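Local coordinates for cobalamin biosynthesis protein CobN (Mycobacterium tuberculosis, PDB 7C6O) that is the large, catalytic subunit of cobaltochelatase, which inserts cobalt into the corrin ring during cobalamin biosynthesis, at residues Met663-Gly668 against Asp1162-Gln1167; Cys690-Val695 against Thr1115-Arg1120. All blocks are in the same frame, centred on the assembly; numbering follows the deposited sequence. Where two conformers were deposited one is given.

Contact 1. Residues Met663-Gly668 against Asp1162-Gln1167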
loop_
_atom_site.group_PDB
_atom_site.type_symbol
_atom_site.label_atom_id
_atom_site.label_comp_id
_atom_site.label_asym_id
_atom_site.label_seq_id
_atom_site.Cartn_x
_atom_site.Cartn_y
_atom_site.Cartn_z
ATOM N N MET A 663 -7.052 -32.384 21.423
ATOM C CA MET A 663 -5.751 -31.851 21.037
ATOM C C MET A 663 -5.018 -32.748 20.053
ATOM O O MET A 663 -4.045 -32.296 19.439
ATOM C CB MET A 663 -4.883 -31.626 22.271
ATOM C CG MET A 663 -5.420 -30.556 23.198
ATOM S SD MET A 663 -4.534 -30.575 24.761
ATOM C CE MET A 663 -5.392 -29.271 25.641
ATOM N N ASP A 664 -5.454 -33.999 19.886
ATOM C CA ASP A 664 -4.894 -34.835 18.834
ATOM C C ASP A 664 -5.158 -34.250 17.455
ATOM O O ASP A 664 -4.424 -34.556 16.511
ATOM C CB ASP A 664 -5.447 -36.260 18.934
ATOM C CG ASP A 664 -6.962 -36.301 18.991
ATOM O OD1 ASP A 664 -7.577 -35.332 19.484
ATOM O OD2 ASP A 664 -7.540 -37.314 18.547
ATOM N N HIS A 665 -6.184 -33.407 17.322
ATOM C CA HIS A 665 -6.383 -32.669 16.080
ATOM C C HIS A 665 -5.317 -31.592 15.911
ATOM O O HIS A 665 -4.688 -31.488 14.851
ATOM C CB HIS A 665 -7.788 -32.060 16.055
ATOM C CG HIS A 665 -8.102 -31.319 14.793
ATOM N ND1 HIS A 665 -8.491 -29.997 14.783
ATOM C CD2 HIS A 665 -8.079 -31.713 13.498
ATOM C CE1 HIS A 665 -8.699 -29.609 13.537
ATOM N NE2 HIS A 665 -8.452 -30.631 12.738
ATOM N N ASP A 666 -5.098 -30.783 16.954
ATOM C CA ASP A 666 -4.039 -29.776 16.917
ATOM C C ASP A 666 -2.689 -30.405 16.604
ATOM O O ASP A 666 -1.888 -29.839 15.850
ATOM C CB ASP A 666 -3.955 -29.042 18.256
ATOM C CG ASP A 666 -5.277 -28.464 18.692
ATOM O OD1 ASP A 666 -6.238 -29.240 18.871
ATOM O OD2 ASP A 666 -5.345 -27.232 18.878
ATOM N N LEU A 667 -2.419 -31.572 17.181
ATOM C CA LEU A 667 -1.110 -32.203 17.120
ATOM C C LEU A 667 -0.953 -33.152 15.940
ATOM O O LEU A 667 0.131 -33.720 15.765
ATOM C CB LEU A 667 -0.841 -32.950 18.429
ATOM C CG LEU A 667 -0.818 -32.059 19.673
ATOM C CD1 LEU A 667 -0.902 -32.891 20.939
ATOM C CD2 LEU A 667 0.434 -31.192 19.687
ATOM N N GLY A 668 -1.992 -33.333 15.132
ATOM C CA GLY A 668 -1.894 -34.218 13.979
ATOM C C GLY A 668 -1.631 -35.663 14.339
ATOM O O GLY A 668 -0.865 -36.345 13.646
ATOM N N ASP A 1162 -15.676 -30.456 13.463
ATOM C CA ASP A 1162 -16.968 -30.312 14.126
ATOM C C ASP A 1162 -16.808 -29.835 15.566
ATOM O O ASP A 1162 -17.606 -29.023 16.046
ATOM C CB ASP A 1162 -17.740 -31.631 14.083
ATOM C CG ASP A 1162 -18.460 -31.844 12.765
ATOM O OD1 ASP A 1162 -18.241 -31.050 11.825
ATOM O OD2 ASP A 1162 -19.253 -32.805 12.672
ATOM N N TRP A 1163 -15.774 -30.315 16.267
ATOM C CA TRP A 1163 -15.580 -29.896 17.653
ATOM C C TRP A 1163 -15.278 -28.406 17.749
ATOM O O TRP A 1163 -15.574 -27.776 18.772
ATOM C CB TRP A 1163 -14.469 -30.723 18.317
ATOM C CG TRP A 1163 -13.060 -30.382 17.899
ATOM C CD1 TRP A 1163 -12.316 -30.999 16.934
ATOM C CD2 TRP A 1163 -12.220 -29.362 18.460
ATOM N NE1 TRP A 1163 -11.070 -30.418 16.851
ATOM C CE2 TRP A 1163 -10.987 -29.412 17.777
ATOM C CE3 TRP A 1163 -12.394 -28.406 19.467
ATOM C CZ2 TRP A 1163 -9.937 -28.546 18.069
ATOM C CZ3 TRP A 1163 -11.353 -27.547 19.754
ATOM C CH2 TRP A 1163 -10.140 -27.620 19.054
ATOM N N MET A 1164 -14.712 -27.818 16.695
ATOM C CA MET A 1164 -14.454 -26.383 16.710
ATOM C C MET A 1164 -15.734 -25.583 16.493
ATOM O O MET A 1164 -15.924 -24.537 17.121
ATOM C CB MET A 1164 -13.399 -26.038 15.662
ATOM C CG MET A 1164 -12.108 -26.806 15.882
ATOM S SD MET A 1164 -10.985 -26.811 14.481
ATOM C CE MET A 1164 -10.510 -25.084 14.422
ATOM N N TYR A 1165 -16.625 -26.063 15.619
ATOM C CA TYR A 1165 -17.933 -25.429 15.478
ATOM C C TYR A 1165 -18.725 -25.502 16.777
ATOM O O TYR A 1165 -19.422 -24.549 17.144
ATOM C CB TYR A 1165 -18.725 -26.084 14.346
ATOM C CG TYR A 1165 -18.416 -25.559 12.961
ATOM C CD1 TYR A 1165 -18.774 -24.270 12.588
ATOM C CD2 TYR A 1165 -17.796 -26.366 12.017
ATOM C CE1 TYR A 1165 -18.501 -23.792 11.317
ATOM C CE2 TYR A 1165 -17.521 -25.899 10.741
ATOM C CZ TYR A 1165 -17.876 -24.613 10.398
ATOM O OH TYR A 1165 -17.604 -24.147 9.128
ATOM N N GLU A 1166 -18.642 -26.635 17.480
ATOM C CA GLU A 1166 -19.327 -26.764 18.762
ATOM C C GLU A 1166 -18.820 -25.728 19.756
ATOM O O GLU A 1166 -19.610 -25.049 20.419
ATOM C CB GLU A 1166 -19.142 -28.175 19.323
ATOM C CG GLU A 1166 -19.824 -29.263 18.513
ATOM C CD GLU A 1166 -19.579 -30.654 19.079
ATOM O OE1 GLU A 1166 -18.703 -30.806 19.958
ATOM O OE2 GLU A 1166 -20.264 -31.599 18.638
ATOM N N GLN A 1167 -17.495 -25.590 19.868
ATOM C CA GLN A 1167 -16.937 -24.637 20.821
ATOM C C GLN A 1167 -17.212 -23.203 20.393
ATOM O O GLN A 1167 -17.492 -22.342 21.235
ATOM C CB GLN A 1167 -15.438 -24.878 20.986
ATOM C CG GLN A 1167 -15.114 -26.210 21.635
ATOM C CD GLN A 1167 -15.786 -26.369 22.987
ATOM O OE1 GLN A 1167 -15.721 -25.475 23.833
ATOM N NE2 GLN A 1167 -16.443 -27.509 23.197
#
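His-665 reaches from the short helix 663-666 to the start of helix 1162-1174 and meets Trp-1163 and Met-1164. Its CG lies anti to the backbone N (chi1 -178°), which carries the imidazole across the gap. From CB onward the side chain passes the NE1 corner of the indole. His-665 CB lies 3.8 Å from Trp-1163 NE1. His-665 CG is at nearly the same distance from that nitrogen and lies in the indole plane. His-665 ND1 comes closest, 3.3 Å from Trp-1163 NE1. At the far end, CE1 of His-665 rests 3.7 Å from SD of Met-1164. The imidazole and the five-membered ring of Trp-1163 are turned 84° against each other.

Met-1164 also backs the indole from within its own helix. Its CG sits 3.4 Å above the plane of the Trp-1163 ring, over the centre. SD, on the extended CB-CG arm (chi2 164°), meets the imidazole obliquely at CE1.

Asp-666 is a lesser neighbour. Asp-666 OD1 is 3.8 Å from CZ2 of Trp-1163, while OD2 forms a salt bridge with Arg-1120. After this turn the chain leaves the helix at Gly-668, whose positive phi closes a Schellman motif. This is helix-to-helix packing far from the centre of the chain, where helix 663-666 meets the first turn of helix 1162-1174. Helix 1111-1123 touches both, through Thr-1116 and Arg-1120.

Contact 2. Residues Cys690-Val695 against Thr1115-Arg1120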
loop_
_atom_site.group_PDB
_atom_site.type_symbol
_atom_site.label_atom_id
_atom_site.label_comp_id
_atom_site.label_asym_id
_atom_site.label_seq_id
_atom_site.Cartn_x
_atom_site.Cartn_y
_atom_site.Cartn_z
ATOM N N CYS A 690 4.287 -24.369 24.028
ATOM C CA CYS A 690 5.096 -23.169 24.203
ATOM C C CYS A 690 4.705 -22.087 23.204
ATOM O O CYS A 690 4.579 -20.913 23.568
ATOM C CB CYS A 690 6.579 -23.516 24.065
ATOM S SG CYS A 690 7.704 -22.109 24.235
ATOM N N GLU A 691 4.480 -22.467 21.947
ATOM C CA GLU A 691 4.237 -21.466 20.912
ATOM C C GLU A 691 2.847 -20.846 21.032
ATOM O O GLU A 691 2.689 -19.635 20.834
ATOM C CB GLU A 691 4.460 -22.083 19.531
ATOM C CG GLU A 691 5.939 -22.346 19.248
ATOM C CD GLU A 691 6.218 -22.809 17.831
ATOM O OE1 GLU A 691 5.276 -23.268 17.153
ATOM O OE2 GLU A 691 7.386 -22.712 17.396
ATOM N N ILE A 692 1.826 -21.640 21.366
ATOM C CA ILE A 692 0.496 -21.049 21.505
ATOM C C ILE A 692 0.355 -20.274 22.809
ATOM O O ILE A 692 -0.508 -19.391 22.906
ATOM C CB ILE A 692 -0.620 -22.103 21.401
ATOM C CG1 ILE A 692 -0.548 -23.099 22.558
ATOM C CG2 ILE A 692 -0.558 -22.818 20.053
ATOM C CD1 ILE A 692 -1.755 -24.014 22.639
ATOM N N LYS A 693 1.178 -20.579 23.813
ATOM C CA LYS A 693 1.171 -19.810 25.052
ATOM C C LYS A 693 1.922 -18.494 24.890
ATOM O O LYS A 693 1.512 -17.469 25.448
ATOM C CB LYS A 693 1.788 -20.642 26.178
ATOM C CG LYS A 693 2.077 -19.875 27.455
ATOM C CD LYS A 693 2.650 -20.791 28.530
ATOM C CE LYS A 693 2.808 -20.057 29.847
ATOM N NZ LYS A 693 3.306 -20.957 30.924
ATOM N N ASP A 694 3.004 -18.505 24.113
ATOM C CA ASP A 694 3.933 -17.387 24.030
ATOM C C ASP A 694 3.558 -16.361 22.968
ATOM O O ASP A 694 4.051 -15.228 23.022
ATOM C CB ASP A 694 5.344 -17.916 23.750
ATOM C CG ASP A 694 6.422 -16.884 24.004
ATOM O OD1 ASP A 694 6.424 -16.281 25.098
ATOM O OD2 ASP A 694 7.278 -16.690 23.114
ATOM N N VAL A 695 2.703 -16.722 22.012
ATOM C CA VAL A 695 2.415 -15.835 20.891
ATOM C C VAL A 695 1.713 -14.573 21.380
ATOM O O VAL A 695 0.926 -14.599 22.338
ATOM C CB VAL A 695 1.577 -16.574 19.832
ATOM C CG1 VAL A 695 0.189 -16.905 20.370
ATOM C CG2 VAL A 695 1.488 -15.754 18.548
ATOM N N THR A 1115 -4.732 -22.954 11.720
ATOM C CA THR A 1115 -6.115 -22.669 12.093
ATOM C C THR A 1115 -6.380 -23.054 13.544
ATOM O O THR A 1115 -6.946 -22.266 14.313
ATOM C CB THR A 1115 -7.080 -23.399 11.156
ATOM O OG1 THR A 1115 -6.853 -22.975 9.804
ATOM C CG2 THR A 1115 -8.526 -23.090 11.542
ATOM N N THR A 1116 -5.966 -24.260 13.945
ATOM C CA THR A 1116 -6.168 -24.673 15.331
ATOM C C THR A 1116 -5.334 -23.838 16.292
ATOM O O THR A 1116 -5.772 -23.580 17.417
ATOM C CB THR A 1116 -5.851 -26.160 15.507
ATOM O OG1 THR A 1116 -4.486 -26.414 15.155
ATOM C CG2 THR A 1116 -6.764 -27.003 14.634
ATOM N N ARG A 1117 -4.135 -23.416 15.878
ATOM C CA ARG A 1117 -3.337 -22.519 16.711
ATOM C C ARG A 1117 -4.063 -21.201 16.942
ATOM O O ARG A 1117 -4.170 -20.727 18.078
ATOM C CB ARG A 1117 -1.974 -22.271 16.064
ATOM C CG ARG A 1117 -0.945 -23.356 16.319
ATOM C CD ARG A 1117 0.247 -23.182 15.397
ATOM N NE ARG A 1117 1.330 -24.109 15.710
ATOM C CZ ARG A 1117 2.452 -23.762 16.334
ATOM N NH1 ARG A 1117 2.643 -22.505 16.708
ATOM N NH2 ARG A 1117 3.386 -24.669 16.577
ATOM N N VAL A 1118 -4.566 -20.591 15.866
ATOM C CA VAL A 1118 -5.321 -19.346 15.994
ATOM C C VAL A 1118 -6.590 -19.578 16.802
ATOM O O VAL A 1118 -6.985 -18.738 17.622
ATOM C CB VAL A 1118 -5.626 -18.770 14.597
ATOM C CG1 VAL A 1118 -6.655 -17.656 14.680
ATOM C CG2 VAL A 1118 -4.345 -18.264 13.948
ATOM N N PHE A 1119 -7.233 -20.733 16.603
ATOM C CA PHE A 1119 -8.474 -21.033 17.313
ATOM C C PHE A 1119 -8.251 -21.057 18.821
ATOM O O PHE A 1119 -8.995 -20.427 19.581
ATOM C CB PHE A 1119 -9.042 -22.369 16.827
ATOM C CG PHE A 1119 -10.451 -22.640 17.290
ATOM C CD1 PHE A 1119 -11.533 -22.102 16.612
ATOM C CD2 PHE A 1119 -10.691 -23.438 18.397
ATOM C CE1 PHE A 1119 -12.828 -22.352 17.031
ATOM C CE2 PHE A 1119 -11.983 -23.695 18.818
ATOM C CZ PHE A 1119 -13.052 -23.151 18.135
ATOM N N ARG A 1120 -7.216 -21.765 19.273
ATOM C CA ARG A 1120 -6.998 -21.889 20.710
ATOM C C ARG A 1120 -6.311 -20.661 21.297
ATOM O O ARG A 1120 -6.660 -20.227 22.398
ATOM C CB ARG A 1120 -6.185 -23.146 21.013
ATOM C CG ARG A 1120 -6.904 -24.443 20.697
ATOM C CD ARG A 1120 -6.272 -25.570 21.475
ATOM N NE ARG A 1120 -6.708 -26.893 21.042
ATOM C CZ ARG A 1120 -7.677 -27.591 21.622
ATOM N NH1 ARG A 1120 -8.332 -27.091 22.661
ATOM N NH2 ARG A 1120 -7.987 -28.795 21.158
#
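Glu-691 and Arg-1117 form a salt bridge between helix 675-694 and helix 1111-1123. One carboxylate oxygen, OE1, takes both terminal nitrogens of the guanidinium. The bond from Arg-1117 NH2 to Glu-691 OE1 measures 2.4 Å. This is very short, and Arg-1117 was deposited in two conformers, so the exact length is doubtful. The N-H...O angle here is 142°. The second bond, from Arg-1117 NH1 to the same Glu-691 OE1, is 2.8 Å long but weak, with an angle of 127°.

OE1 approaches the guanidinium at its edge, near the plane. The carboxylate plane is turned 67° from the guanidinium plane. The two groups therefore do not meet as a flat, two-oxygen pair. The other oxygen of Glu-691, OE2, makes a long, weak ion pair with Arg-1107.

The arginine chain is extended from CG to NE, which takes the charged end across to Glu-691. Glu-691 CB also lies 3.4 Å from Arg-1117 NH1. Nearer the backbone the contact is nonpolar: Ile-692 CG2 packs 3.8 Å from Arg-1117 CG. The CG1 branch of Ile-692 sits between the backbone N and the carbonyl carbon, and CG2 is the branch that meets the arginine.

Other charges on these segments have different partners: Lys-693 NZ bridges to Glu-630 and Asp-754, Asp-694 OD1 takes Arg-619 and Arg-737, and Arg-1120 NH2 bonds to the carbonyl oxygen of Ala-661.

The contact joins the last turn of helix 675-694 to the middle of helix 1111-1123. Helix 750-769 packs on the former, and helices 663-666 and 1162-1174 pack on the latter, which directly follows strand 1107-1110, an outermost strand of an eight-stranded mixed sheet.

In the fold
Contact 1 and contact 2 lie about 13 Å apart, centre to centre, and both are only partly buried. Contact 1 is farther from the centre of the chain, about 36 Å against 29 Å for contact 2. Its chemistry is mainly aromatic and sulfur packing, whereas contact 2 combines a salt bridge with an aliphatic patch. Helix 1111-1123 ties them together. Its Arg-1120 NE is 2.6 Å from Asp-666 OD2, a salt bridge, and its Thr-1116 CG2 packs 3.4 Å from His-665 CE1. The partner helices, 663-666 and 675-694, follow each other in the chain. Both contacts thus hold this helical region against helices from the C-terminal part of the chain.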